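Local coordinates for protein O-methyltransferase family 3 (Niastella koreensis, PDB 7CVU) that catalyses the magnesium-dependent transfer of a methyl group from S-adenosyl-L-methionine to catechols, converting protocatechuic acid to vanillic and iso-vanillic acid in equal proportion, at residues M135-A140 and V163-I168; S40-Q45 and V207-Y212; W74-L79 and A105-Q110. All blocks are in the same frame, centred on the assembly; numbering follows the deposited sequence.

Contact 1: residues M135-A140 and V163-I168; sequences MIFIDA and VADNVI
Strands 135-138 and 163-165 run parallel, their short axes approaching to 4.7 Å with 13° between their directions, tied by three backbone hydrogen bonds of 2.8 Å: Val163 N to Ile136 O, Ile138 N to Val163 O, and Asp165 N to Ile138 O. On one face of the sheet Phe137 meets Val163. With CG anti to the backbone N (chi1 -176°), the ring leans across the neighbouring strand and presents its edge to the valine, CD1 standing 3.6 Å from Val163 CG1. Further round the ring, Phe137 CZ reaches Asp165 CB at 3.8 Å, so the aromatic backs the methylene of a metal-binding residue. Shortened to an alanine, Phe137 would no longer reach Val163 CG1 or Asp165 CB, and a gap beside both is likely to result. The beta-branched Val163 suits an extended buried strand; its other methyl, CG2, faces Met135 CE. Ile138 and Ala164 occupy the opposite face, where the small alanine fits beside the branched chain. At the C-terminal ends of the strands, Asp139 and Asp165 lie side by side with carboxylate planes 65° apart, and their OD2 atoms approach to 3.9 Å. Lys210 pairs with Asp165 OD2 and would offset some of this negative charge. This is a right-handed beta-alpha-beta unit of the Rossmann-like class I methyltransferase fold, whose carboxyl strand ends deliver Asp139, Asp165 and Asn166 to magnesium.

Contact 2: residues S40-Q45 and V207-Y212; sequences SVSPNQ and VGVKEY
The carboxamide of Gln45 is the flat group here, and Val209 and Lys210 both meet it from the same side of its plane: Val209 CG1 is 4.0 Å from Gln45 NE2, and Lys210 CE is a looser neighbour of that nitrogen. The amide nitrogen itself donates to Asp165. Because Gln45 CG is anti to the backbone N (chi1 -171°) and the chain runs on extended, its methylenes cross the valine at about a right angle, with Gln45 CB only 3.6 Å from Val209 CG1. A glutamine suits this place, since its aliphatic stem packs while its end stays polar. Ser42 is the N-cap of helix 43-55, and the connection between strands 199-206 and 213-220, the last hairpin of this methyltransferase fold, packs against this helix start. The serine OG accepts from Gln45 N at 3.0 Å, while Val209 CG2 lies 3.7 Å from that same OG, alongside the capping bond. Asn44 adds CB to the CG2 side, its amide turned to Asp10. The branching of Val209 thus lets one residue touch three on the helix start. Just before it, Gly208, whose positive phi favours glycine, exchanges backbone bonds with Glu211 in both directions. They hold the turn from which Lys210 sends NZ to its salt-bridge partner Asp165; on the way Lys210 CG passes 4.4 Å from Ser42 CB.

Contact 3: residues W74-L79 and A105-Q110; sequences WMARAL and AGLTSQ
The carbonyl oxygen of Ala76 is gripped twice: Leu79 N donates to it at 3.1 Å, and a water donates to it at 2.8 Å. That water gives its other hydrogen to Gln110 OE1, bridging from one segment to the other. The first bond closes a type I turn from Ala76 to Leu79 as the chain leaves helix 70-76. Opposite, helix 92-104 is ended by a Schellman motif at Gly106, whose positive phi is easily taken by glycine. The contact therefore joins two helix ends in the Rossmann-like fold, just ahead of strands 84-89 and 111-115. Between them Ala76 CB meets the fork of Leu107, 3.8 Å from CD1 and a little further from CD2. The alanine methyl is small enough to let the leucine come up close to the helix, and Leu107 supplies the bulk of the apolar contact between the two segments. A second water spans the outer part of the contact, accepting from Arg77 NE at 2.9 Å and donating to Ala105 O. Arg77 reaches it because its side chain is extended from CG to NE (chi2 171°, chi3 172°), passing Leu107 CD1 with its CG on the way. Arg77 NH2 then comes within 3.9 Å of Ala105 CB, at an oblique inclination, and also forms a salt bridge with Asp21 in the loop before helix 22-33. A long side chain with several N-H groups suits this place, for it serves a water and a carboxylate at once. Gln110, likewise extended beyond CG, has its amide split between two tasks: OE1 takes the first water, whereas NE2 makes a weak bond to Pro80 O and rests 3.9 Å from Leu79 CB.

In the fold
Contacts 1 and 2 meet at the metal site, their centres 14 Å apart. Asp165 OD2 of contact 1 receives Lys210 NZ at 2.8 Å in a salt bridge and, probably as a hydrogen bond, Gln45 NE2 at 2.9 Å, so both segments of contact 2 hold one magnesium ligand. Val41, which binds S-adenosyl-L-methionine, lies in 40-45, and Asp139 of contact 1 binds the same methyl donor as well as magnesium. Contact 3 lies further out, its centre 19 Å from that of contact 1. Met75 SD nevertheless packs on Phe137 CB at 3.8 Å, and Trp74 CZ2 touches Pro43 O at 3.6 Å. Along the chain, contacts 1 and 3 are both nested within the loop that contact 2 closes.

Contact 1: residues M135-A140 and V163-I168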
ATOM      1  N   MET C 135      -3.830  -8.267 -10.873  1.00  9.12           N
ATOM      2  CA  MET C 135      -4.278  -7.106 -10.056  1.00  9.89           C
ATOM      3  C   MET C 135      -5.625  -6.669 -10.611  1.00  9.71           C
ATOM      4  O   MET C 135      -5.768  -6.632 -11.840  1.00 11.06           O
ATOM      5  CB  MET C 135      -3.273  -5.955 -10.092  1.00 10.36           C
ATOM      6  CG  MET C 135      -3.680  -4.780  -9.213  1.00 11.80           C
ATOM      7  SD  MET C 135      -2.360  -3.579  -9.153  1.00 13.66           S
ATOM      8  CE  MET C 135      -3.273  -2.145  -8.616  1.00 12.43           C
ATOM      9  N   ILE C 136      -6.539  -6.308  -9.714  1.00 10.40           N
ATOM     10  CA  ILE C 136      -7.923  -5.869 -10.044  1.00  9.71           C
ATOM     11  C   ILE C 136      -8.147  -4.604  -9.252  1.00 10.47           C
ATOM     12  O   ILE C 136      -7.827  -4.602  -8.071  1.00 11.09           O
ATOM     13  CB  ILE C 136      -8.994  -6.929  -9.719  1.00  9.71           C
ATOM     14  CG1 ILE C 136      -8.712  -8.248 -10.468  1.00  9.02           C
ATOM     15  CG2 ILE C 136     -10.343  -6.346 -10.029  1.00  9.46           C
ATOM     16  CD1 ILE C 136      -9.628  -9.344 -10.168  1.00  9.59           C
ATOM     17  N   PHE C 137      -8.523  -3.527  -9.925  1.00 10.23           N
ATOM     18  CA  PHE C 137      -8.794  -2.218  -9.297  1.00 11.58           C
ATOM     19  C   PHE C 137     -10.267  -1.859  -9.489  1.00 12.49           C
ATOM     20  O   PHE C 137     -10.696  -1.737 -10.623  1.00 12.61           O
ATOM     21  CB  PHE C 137      -7.974  -1.090  -9.914  1.00 11.75           C
ATOM     22  CG  PHE C 137      -8.173   0.236  -9.213  1.00 11.59           C
ATOM     23  CD1 PHE C 137      -7.803   0.389  -7.899  1.00 11.95           C
ATOM     24  CD2 PHE C 137      -8.712   1.326  -9.868  1.00 12.88           C
ATOM     25  CE1 PHE C 137      -8.070   1.570  -7.224  1.00 12.69           C
ATOM     26  CE2 PHE C 137      -8.869   2.542  -9.216  1.00 13.94           C
ATOM     27  CZ  PHE C 137      -8.546   2.665  -7.894  1.00 13.63           C
ATOM     28  N   ILE C 138     -11.009  -1.764  -8.399  1.00 12.97           N
ATOM     29  CA  ILE C 138     -12.452  -1.414  -8.422  1.00 15.06           C
ATOM     30  C   ILE C 138     -12.632   0.018  -7.913  1.00 14.98           C
ATOM     31  O   ILE C 138     -12.282   0.302  -6.776  1.00 14.09           O
ATOM     32  CB  ILE C 138     -13.252  -2.416  -7.589  1.00 15.74           C
ATOM     33  CG1 ILE C 138     -13.077  -3.861  -8.076  1.00 16.52           C
ATOM     34  CG2 ILE C 138     -14.708  -1.987  -7.558  1.00 15.94           C
ATOM     35  CD1 ILE C 138     -13.461  -4.888  -7.081  1.00 15.54           C
ATOM     36  N   ASP C 139     -13.089   0.920  -8.782  1.00 17.57           N
ATOM     37  CA  ASP C 139     -13.543   2.272  -8.403  1.00 21.00           C
ATOM     38  C   ASP C 139     -14.779   2.626  -9.222  1.00 23.07           C
ATOM     39  O   ASP C 139     -14.723   3.595 -10.002  1.00 21.86           O
ATOM     40  CB  ASP C 139     -12.502   3.337  -8.705  1.00 24.52           C
ATOM     41  CG  ASP C 139     -12.800   4.630  -7.969  1.00 29.58           C
ATOM     42  OD1 ASP C 139     -13.593   4.594  -7.018  1.00 28.48           O
ATOM     43  OD2 ASP C 139     -12.242   5.657  -8.373  1.00 39.85           O
ATOM     44  N   ALA C 140     -15.832   1.842  -9.119  1.00 25.49           N
ATOM     45  CA  ALA C 140     -17.076   2.102  -9.893  1.00 25.53           C
ATOM     46  C   ALA C 140     -18.159   2.455  -8.865  1.00 25.17           C
ATOM     47  O   ALA C 140     -17.807   2.880  -7.709  1.00 26.10           O
ATOM     48  CB  ALA C 140     -17.415   0.903 -10.725  1.00 26.32           C
ATOM     49  N   VAL C 163      -7.827  -4.394  -5.250  1.00 11.22           N
ATOM     50  CA  VAL C 163      -7.876  -3.042  -4.649  1.00 11.21           C
ATOM     51  C   VAL C 163      -9.243  -2.473  -4.957  1.00 11.32           C
ATOM     52  O   VAL C 163      -9.631  -2.484  -6.121  1.00 12.55           O
ATOM     53  CB  VAL C 163      -6.751  -2.132  -5.192  1.00 11.37           C
ATOM     54  CG1 VAL C 163      -6.842  -0.724  -4.589  1.00 12.20           C
ATOM     55  CG2 VAL C 163      -5.389  -2.770  -5.015  1.00 12.39           C
ATOM     56  N   ALA C 164      -9.986  -2.057  -3.921  1.00 12.22           N
ATOM     57  CA  ALA C 164     -11.300  -1.384  -4.020  1.00 12.48           C
ATOM     58  C   ALA C 164     -11.208   0.006  -3.410  1.00 12.28           C
ATOM     59  O   ALA C 164     -10.814   0.131  -2.234  1.00 12.86           O
ATOM     60  CB  ALA C 164     -12.352  -2.197  -3.308  1.00 12.58           C
ATOM     61  N   ASP C 165     -11.441   1.048  -4.211  1.00 12.91           N
ATOM     62  CA  ASP C 165     -11.226   2.435  -3.735  1.00 12.98           C
ATOM     63  C   ASP C 165     -12.497   2.995  -3.104  1.00 14.14           C
ATOM     64  O   ASP C 165     -13.620   2.569  -3.501  1.00 14.89           O
ATOM     65  CB  ASP C 165     -10.825   3.371  -4.879  1.00 13.44           C
ATOM     66  CG  ASP C 165     -10.103   4.624  -4.420  1.00 16.35           C
ATOM     67  OD1 ASP C 165      -9.537   4.609  -3.338  1.00 16.37           O
ATOM     68  OD2 ASP C 165     -10.107   5.620  -5.156  1.00 18.10           O
ATOM     69  N   ASN C 166     -12.301   3.889  -2.141  1.00 12.84           N
ATOM     70  CA  ASN C 166     -13.304   4.817  -1.592  1.00 13.37           C
ATOM     71  C   ASN C 166     -14.374   4.041  -0.807  1.00 11.90           C
ATOM     72  O   ASN C 166     -15.575   4.202  -1.126  1.00 13.02           O
ATOM     73  CB  ASN C 166     -13.927   5.633  -2.710  1.00 16.20           C
ATOM     74  CG  ASN C 166     -14.437   6.971  -2.240  1.00 20.50           C
ATOM     75  OD1 ASN C 166     -14.479   7.244  -1.030  1.00 20.20           O
ATOM     76  ND2 ASN C 166     -14.872   7.762  -3.221  1.00 26.72           N
ATOM     77  N   VAL C 167     -13.933   3.224   0.141  1.00 11.32           N
ATOM     78  CA  VAL C 167     -14.813   2.297   0.905  1.00 11.32           C
ATOM     79  C   VAL C 167     -15.144   2.841   2.300  1.00 11.61           C
ATOM     80  O   VAL C 167     -15.832   2.109   3.045  1.00 12.05           O
ATOM     81  CB  VAL C 167     -14.254   0.865   0.964  1.00 13.11           C
ATOM     82  CG1 VAL C 167     -14.168   0.320  -0.458  1.00 13.57           C
ATOM     83  CG2 VAL C 167     -12.937   0.741   1.706  1.00 13.53           C
ATOM     84  N   ILE C 168     -14.681   4.034   2.685  1.00 12.22           N
ATOM     85  CA  ILE C 168     -15.009   4.570   4.048  1.00 12.45           C
ATOM     86  C   ILE C 168     -15.921   5.805   3.930  1.00 12.98           C
ATOM     87  O   ILE C 168     -16.495   6.189   4.976  1.00 12.82           O
ATOM     88  CB  ILE C 168     -13.770   4.839   4.917  1.00 14.10           C
ATOM     89  CG1 ILE C 168     -12.921   5.955   4.320  1.00 14.23           C
ATOM     90  CG2 ILE C 168     -12.966   3.558   5.191  1.00 16.14           C
ATOM     91  CD1 ILE C 168     -11.772   6.429   5.248  1.00 14.29           C
TER

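Contact 2: residues S40-Q45 and V207-Y212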
ATOM      1  N   SER C  40     -11.907  14.807  -9.462  1.00 41.85           N
ATOM      2  CA  SER C  40     -10.606  15.068  -8.797  1.00 42.48           C
ATOM      3  C   SER C  40      -9.689  13.895  -9.173  1.00 33.39           C
ATOM      4  O   SER C  40     -10.195  12.767  -9.203  1.00 35.64           O
ATOM      5  CB  SER C  40     -10.776  15.210  -7.306  1.00 42.52           C
ATOM      6  OG  SER C  40     -11.358  14.025  -6.760  1.00 52.99           O
ATOM      7  N   VAL C  41      -8.431  14.128  -9.525  1.00 30.03           N
ATOM      8  CA  VAL C  41      -7.493  12.969  -9.649  1.00 28.54           C
ATOM      9  C   VAL C  41      -6.289  13.196  -8.737  1.00 23.53           C
ATOM     10  O   VAL C  41      -6.043  14.310  -8.241  1.00 24.14           O
ATOM     11  CB  VAL C  41      -7.055  12.589 -11.079  1.00 30.22           C
ATOM     12  CG1 VAL C  41      -8.192  11.925 -11.872  1.00 31.60           C
ATOM     13  CG2 VAL C  41      -6.393  13.741 -11.805  1.00 32.59           C
ATOM     14  N   SER C  42      -5.594  12.107  -8.491  1.00 19.34           N
ATOM     15  CA  SER C  42      -4.512  12.017  -7.506  1.00 16.16           C
ATOM     16  C   SER C  42      -3.306  11.348  -8.150  1.00 16.21           C
ATOM     17  O   SER C  42      -3.293  10.113  -8.253  1.00 13.07           O
ATOM     18  CB  SER C  42      -4.980  11.252  -6.329  1.00 15.65           C
ATOM     19  OG  SER C  42      -3.921  11.067  -5.395  1.00 13.96           O
ATOM     20  N   PRO C  43      -2.261  12.103  -8.568  1.00 14.32           N
ATOM     21  CA  PRO C  43      -1.042  11.468  -9.065  1.00 14.22           C
ATOM     22  C   PRO C  43      -0.424  10.569  -7.997  1.00 14.37           C
ATOM     23  O   PRO C  43       0.136   9.564  -8.344  1.00 12.48           O
ATOM     24  CB  PRO C  43      -0.104  12.636  -9.431  1.00 14.89           C
ATOM     25  CG  PRO C  43      -0.737  13.851  -8.796  1.00 15.78           C
ATOM     26  CD  PRO C  43      -2.208  13.559  -8.760  1.00 15.70           C
ATOM     27  N   ASN C  44      -0.528  10.931  -6.722  1.00 12.57           N
ATOM     28  CA  ASN C  44       0.100  10.060  -5.700  1.00 12.40           C
ATOM     29  C   ASN C  44      -0.685   8.752  -5.603  1.00 12.01           C
ATOM     30  O   ASN C  44      -0.049   7.687  -5.406  1.00 10.89           O
ATOM     31  CB  ASN C  44       0.212  10.736  -4.325  1.00 12.78           C
ATOM     32  CG  ASN C  44       1.220  11.875  -4.309  1.00 12.62           C
ATOM     33  OD1 ASN C  44       2.286  11.808  -4.944  1.00 12.46           O
ATOM     34  ND2 ASN C  44       0.857  12.963  -3.629  1.00 13.38           N
ATOM     35  N   GLN C  45      -2.007   8.787  -5.731  1.00 11.45           N
ATOM     36  CA  GLN C  45      -2.751   7.500  -5.789  1.00 12.61           C
ATOM     37  C   GLN C  45      -2.349   6.707  -7.056  1.00 11.59           C
ATOM     38  O   GLN C  45      -2.104   5.492  -6.957  1.00 12.95           O
ATOM     39  CB  GLN C  45      -4.259   7.689  -5.759  1.00 13.28           C
ATOM     40  CG  GLN C  45      -4.981   6.353  -5.590  1.00 15.55           C
ATOM     41  CD  GLN C  45      -6.459   6.460  -5.835  1.00 15.08           C
ATOM     42  OE1 GLN C  45      -6.901   6.864  -6.925  1.00 18.17           O
ATOM     43  NE2 GLN C  45      -7.243   6.077  -4.830  1.00 17.57           N
ATOM     44  N   VAL C 207      -4.777  10.153   3.773  1.00 14.54           N
ATOM     45  CA  VAL C 207      -5.191  11.566   3.544  1.00 14.70           C
ATOM     46  C   VAL C 207      -4.298  12.120   2.441  1.00 14.64           C
ATOM     47  O   VAL C 207      -3.397  11.396   1.985  1.00 13.81           O
ATOM     48  CB  VAL C 207      -5.157  12.385   4.845  1.00 13.17           C
ATOM     49  CG1 VAL C 207      -6.231  11.945   5.819  1.00 14.15           C
ATOM     50  CG2 VAL C 207      -3.773  12.389   5.499  1.00 14.12           C
ATOM     51  N   GLY C 208      -4.651  13.312   1.948  1.00 15.13           N
ATOM     52  CA  GLY C 208      -3.980  13.917   0.801  1.00 15.69           C
ATOM     53  C   GLY C 208      -4.560  13.310  -0.464  1.00 16.81           C
ATOM     54  O   GLY C 208      -5.237  14.013  -1.222  1.00 18.28           O
ATOM     55  N   VAL C 209      -4.324  12.023  -0.682  1.00 17.17           N
ATOM     56  CA  VAL C 209      -5.000  11.255  -1.760  1.00 19.11           C
ATOM     57  C   VAL C 209      -6.527  11.401  -1.654  1.00 20.55           C
ATOM     58  O   VAL C 209      -7.131  10.828  -0.707  1.00 18.59           O
ATOM     59  CB  VAL C 209      -4.613   9.758  -1.718  1.00 20.26           C
ATOM     60  CG1 VAL C 209      -5.568   8.959  -2.616  1.00 22.21           C
ATOM     61  CG2 VAL C 209      -3.152   9.566  -2.123  1.00 21.64           C
ATOM     62  N   LYS C 210      -7.158  12.012  -2.664  1.00 20.77           N
ATOM     63  CA  LYS C 210      -8.629  12.246  -2.724  1.00 22.89           C
ATOM     64  C   LYS C 210      -9.091  12.846  -1.380  1.00 21.50           C
ATOM     65  O   LYS C 210     -10.202  12.534  -0.954  1.00 20.07           O
ATOM     66  CB  LYS C 210      -9.364  10.962  -3.136  1.00 27.24           C
ATOM     67  CG  LYS C 210      -8.956  10.426  -4.514  1.00 30.75           C
ATOM     68  CD  LYS C 210     -10.092   9.828  -5.347  1.00 39.16           C
ATOM     69  CE  LYS C 210     -10.718   8.601  -4.710  1.00 42.26           C
ATOM     70  NZ  LYS C 210     -11.610   7.870  -5.648  1.00 47.13           N
ATOM     71  N   GLU C 211      -8.223  13.676  -0.774  1.00 20.85           N
ATOM     72  CA  GLU C 211      -8.322  14.389   0.530  1.00 19.65           C
ATOM     73  C   GLU C 211      -8.341  13.390   1.691  1.00 16.86           C
ATOM     74  O   GLU C 211      -7.507  13.506   2.520  1.00 14.68           O
ATOM     75  CB  GLU C 211      -9.538  15.312   0.625  1.00 25.24           C
ATOM     76  CG  GLU C 211      -9.330  16.658  -0.060  1.00 29.30           C
ATOM     77  CD  GLU C 211      -9.268  16.505  -1.558  1.00 33.87           C
ATOM     78  OE1 GLU C 211      -8.303  17.022  -2.170  1.00 35.56           O
ATOM     79  OE2 GLU C 211     -10.168  15.810  -2.097  1.00 40.74           O
ATOM     80  N   TYR C 212      -9.293  12.465   1.694  1.00 15.18           N
ATOM     81  CA  TYR C 212      -9.511  11.438   2.768  1.00 14.93           C
ATOM     82  C   TYR C 212     -10.111  10.208   2.097  1.00 14.51           C
ATOM     83  O   TYR C 212     -11.178  10.314   1.441  1.00 15.45           O
ATOM     84  CB  TYR C 212     -10.445  11.977   3.857  1.00 14.31           C
ATOM     85  CG  TYR C 212     -10.731  11.038   5.000  1.00 12.86           C
ATOM     86  CD1 TYR C 212      -9.767  10.182   5.508  1.00 14.19           C
ATOM     87  CD2 TYR C 212     -11.951  11.086   5.647  1.00 14.34           C
ATOM     88  CE1 TYR C 212     -10.044   9.326   6.554  1.00 14.81           C
ATOM     89  CE2 TYR C 212     -12.226  10.270   6.716  1.00 14.33           C
ATOM     90  CZ  TYR C 212     -11.270   9.382   7.170  1.00 14.37           C
ATOM     91  OH  TYR C 212     -11.501   8.587   8.245  1.00 14.31           O
TER

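Contact 3: residues W74-L79 and A105-Q110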
ATOM      1  N   TRP C  74      -1.707   5.138 -15.421  1.00 12.14           N
ATOM      2  CA  TRP C  74      -0.789   4.794 -14.316  1.00 12.42           C
ATOM      3  C   TRP C  74      -0.557   3.269 -14.261  1.00 11.87           C
ATOM      4  O   TRP C  74       0.616   2.849 -14.275  1.00 12.64           O
ATOM      5  CB  TRP C  74      -1.310   5.339 -12.985  1.00 12.71           C
ATOM      6  CG  TRP C  74      -0.972   6.771 -12.724  1.00 13.28           C
ATOM      7  CD1 TRP C  74      -1.831   7.829 -12.763  1.00 13.85           C
ATOM      8  CD2 TRP C  74       0.306   7.315 -12.317  1.00 12.33           C
ATOM      9  NE1 TRP C  74      -1.180   8.974 -12.391  1.00 13.74           N
ATOM     10  CE2 TRP C  74       0.124   8.708 -12.141  1.00 12.79           C
ATOM     11  CE3 TRP C  74       1.582   6.784 -12.112  1.00 12.56           C
ATOM     12  CZ2 TRP C  74       1.165   9.557 -11.742  1.00 12.59           C
ATOM     13  CZ3 TRP C  74       2.608   7.610 -11.710  1.00 11.91           C
ATOM     14  CH2 TRP C  74       2.400   8.980 -11.547  1.00 13.68           C
ATOM     15  N   MET C  75      -1.625   2.473 -14.214  1.00 11.99           N
ATOM     16  CA  MET C  75      -1.459   1.015 -14.004  1.00 11.21           C
ATOM     17  C   MET C  75      -0.879   0.356 -15.284  1.00 11.24           C
ATOM     18  O   MET C  75      -0.042  -0.563 -15.160  1.00 12.60           O
ATOM     19  CB  MET C  75      -2.797   0.415 -13.609  1.00 11.85           C
ATOM     20  CG  MET C  75      -3.246   0.836 -12.181  1.00 12.49           C
ATOM     21  SD  MET C  75      -4.755  -0.068 -11.723  1.00 13.45           S
ATOM     22  CE  MET C  75      -5.969   0.706 -12.789  1.00 14.06           C
ATOM     23  N   ALA C  76      -1.369   0.705 -16.488  1.00 10.54           N
ATOM     24  CA  ALA C  76      -0.947   0.059 -17.741  1.00 12.74           C
ATOM     25  C   ALA C  76       0.540   0.317 -17.999  1.00 13.29           C
ATOM     26  O   ALA C  76       1.169  -0.539 -18.642  1.00 11.47           O
ATOM     27  CB  ALA C  76      -1.768   0.539 -18.927  1.00 12.12           C
ATOM     28  N   ARG C  77       1.096   1.410 -17.483  1.00 12.81           N
ATOM     29  CA  ARG C  77       2.545   1.703 -17.610  1.00 15.14           C
ATOM     30  C   ARG C  77       3.397   0.700 -16.823  1.00 15.72           C
ATOM     31  O   ARG C  77       4.608   0.680 -17.070  1.00 18.13           O
ATOM     32  CB  ARG C  77       2.779   3.151 -17.191  1.00 15.06           C
ATOM     33  CG  ARG C  77       2.452   4.112 -18.324  1.00 15.12           C
ATOM     34  CD  ARG C  77       2.458   5.550 -17.898  1.00 15.98           C
ATOM     35  NE  ARG C  77       2.322   6.405 -19.065  1.00 16.73           N
ATOM     36  CZ  ARG C  77       2.230   7.713 -19.003  1.00 17.33           C
ATOM     37  NH1 ARG C  77       2.286   8.316 -17.835  1.00 16.95           N
ATOM     38  NH2 ARG C  77       2.116   8.415 -20.126  1.00 18.40           N
ATOM     39  N   ALA C  78       2.820  -0.088 -15.900  1.00 14.79           N
ATOM     40  CA  ALA C  78       3.557  -1.155 -15.177  1.00 14.91           C
ATOM     41  C   ALA C  78       3.672  -2.437 -16.006  1.00 15.67           C
ATOM     42  O   ALA C  78       4.463  -3.330 -15.634  1.00 16.51           O
ATOM     43  CB  ALA C  78       2.918  -1.418 -13.847  1.00 15.41           C
ATOM     44  N   LEU C  79       2.888  -2.577 -17.078  1.00 15.00           N
ATOM     45  CA  LEU C  79       2.816  -3.849 -17.805  1.00 13.96           C
ATOM     46  C   LEU C  79       4.060  -4.141 -18.644  1.00 15.45           C
ATOM     47  O   LEU C  79       4.721  -3.272 -19.170  1.00 16.97           O
ATOM     48  CB  LEU C  79       1.606  -3.821 -18.733  1.00 13.70           C
ATOM     49  CG  LEU C  79       0.246  -3.718 -18.056  1.00 12.67           C
ATOM     50  CD1 LEU C  79      -0.750  -3.373 -19.145  1.00 13.61           C
ATOM     51  CD2 LEU C  79      -0.110  -5.010 -17.364  1.00 13.25           C
ATOM     52  N   ALA C 105      -1.222   8.219 -24.603  1.00 19.26           N
ATOM     53  CA  ALA C 105      -0.174   7.638 -23.748  1.00 20.03           C
ATOM     54  C   ALA C 105       0.563   6.532 -24.495  1.00 18.60           C
ATOM     55  O   ALA C 105       1.481   6.001 -23.896  1.00 20.96           O
ATOM     56  CB  ALA C 105      -0.782   7.132 -22.442  1.00 17.74           C
ATOM     57  N   GLY C 106       0.151   6.167 -25.717  1.00 19.72           N
ATOM     58  CA  GLY C 106       0.774   5.091 -26.520  1.00 21.87           C
ATOM     59  C   GLY C 106       0.428   3.692 -26.004  1.00 20.34           C
ATOM     60  O   GLY C 106       1.173   2.734 -26.280  1.00 22.62           O
ATOM     61  N   LEU C 107      -0.698   3.565 -25.308  1.00 18.97           N
ATOM     62  CA  LEU C 107      -1.112   2.321 -24.606  1.00 18.19           C
ATOM     63  C   LEU C 107      -2.220   1.600 -25.382  1.00 18.67           C
ATOM     64  O   LEU C 107      -2.752   0.610 -24.854  1.00 17.84           O
ATOM     65  CB  LEU C 107      -1.586   2.706 -23.200  1.00 17.10           C
ATOM     66  CG  LEU C 107      -0.478   3.178 -22.259  1.00 16.43           C
ATOM     67  CD1 LEU C 107      -1.077   3.691 -20.977  1.00 17.79           C
ATOM     68  CD2 LEU C 107       0.519   2.068 -21.975  1.00 17.49           C
ATOM     69  N   THR C 108      -2.501   2.003 -26.636  1.00 19.33           N
ATOM     70  CA  THR C 108      -3.600   1.423 -27.452  1.00 20.11           C
ATOM     71  C   THR C 108      -3.496  -0.114 -27.476  1.00 18.31           C
ATOM     72  O   THR C 108      -4.541  -0.774 -27.304  1.00 20.03           O
ATOM     73  CB  THR C 108      -3.550   1.997 -28.873  1.00 20.72           C
ATOM     74  OG1 THR C 108      -3.411   3.414 -28.731  1.00 20.29           O
ATOM     75  CG2 THR C 108      -4.794   1.616 -29.650  1.00 22.29           C
ATOM     76  N   SER C 109      -2.294  -0.688 -27.669  1.00 18.74           N
ATOM     77  CA  SER C 109      -2.103  -2.135 -27.898  1.00 22.00           C
ATOM     78  C   SER C 109      -2.264  -2.914 -26.583  1.00 21.24           C
ATOM     79  O   SER C 109      -2.495  -4.116 -26.654  1.00 23.29           O
ATOM     80  CB  SER C 109      -0.768  -2.398 -28.588  1.00 23.05           C
ATOM     81  OG  SER C 109       0.304  -2.425 -27.661  1.00 25.70           O
ATOM     82  N   GLN C 110      -2.166  -2.258 -25.423  1.00 20.14           N
ATOM     83  CA  GLN C 110      -2.175  -2.979 -24.126  1.00 18.80           C
ATOM     84  C   GLN C 110      -3.522  -2.807 -23.400  1.00 18.05           C
ATOM     85  O   GLN C 110      -3.729  -3.461 -22.401  1.00 20.00           O
ATOM     86  CB  GLN C 110      -1.047  -2.465 -23.259  1.00 17.90           C
ATOM     87  CG  GLN C 110       0.310  -2.895 -23.793  1.00 21.57           C
ATOM     88  CD  GLN C 110       1.440  -2.166 -23.138  1.00 24.57           C
ATOM     89  OE1 GLN C 110       1.572  -0.958 -23.274  1.00 25.04           O
ATOM     90  NE2 GLN C 110       2.307  -2.905 -22.461  1.00 24.92           N
TER
HETATM   91  O   HOH W   1       2.832  -0.091 -20.800  1.00 24.54           O
HETATM   92  O   HOH W   2       2.966   5.131 -21.626  1.00 32.70           O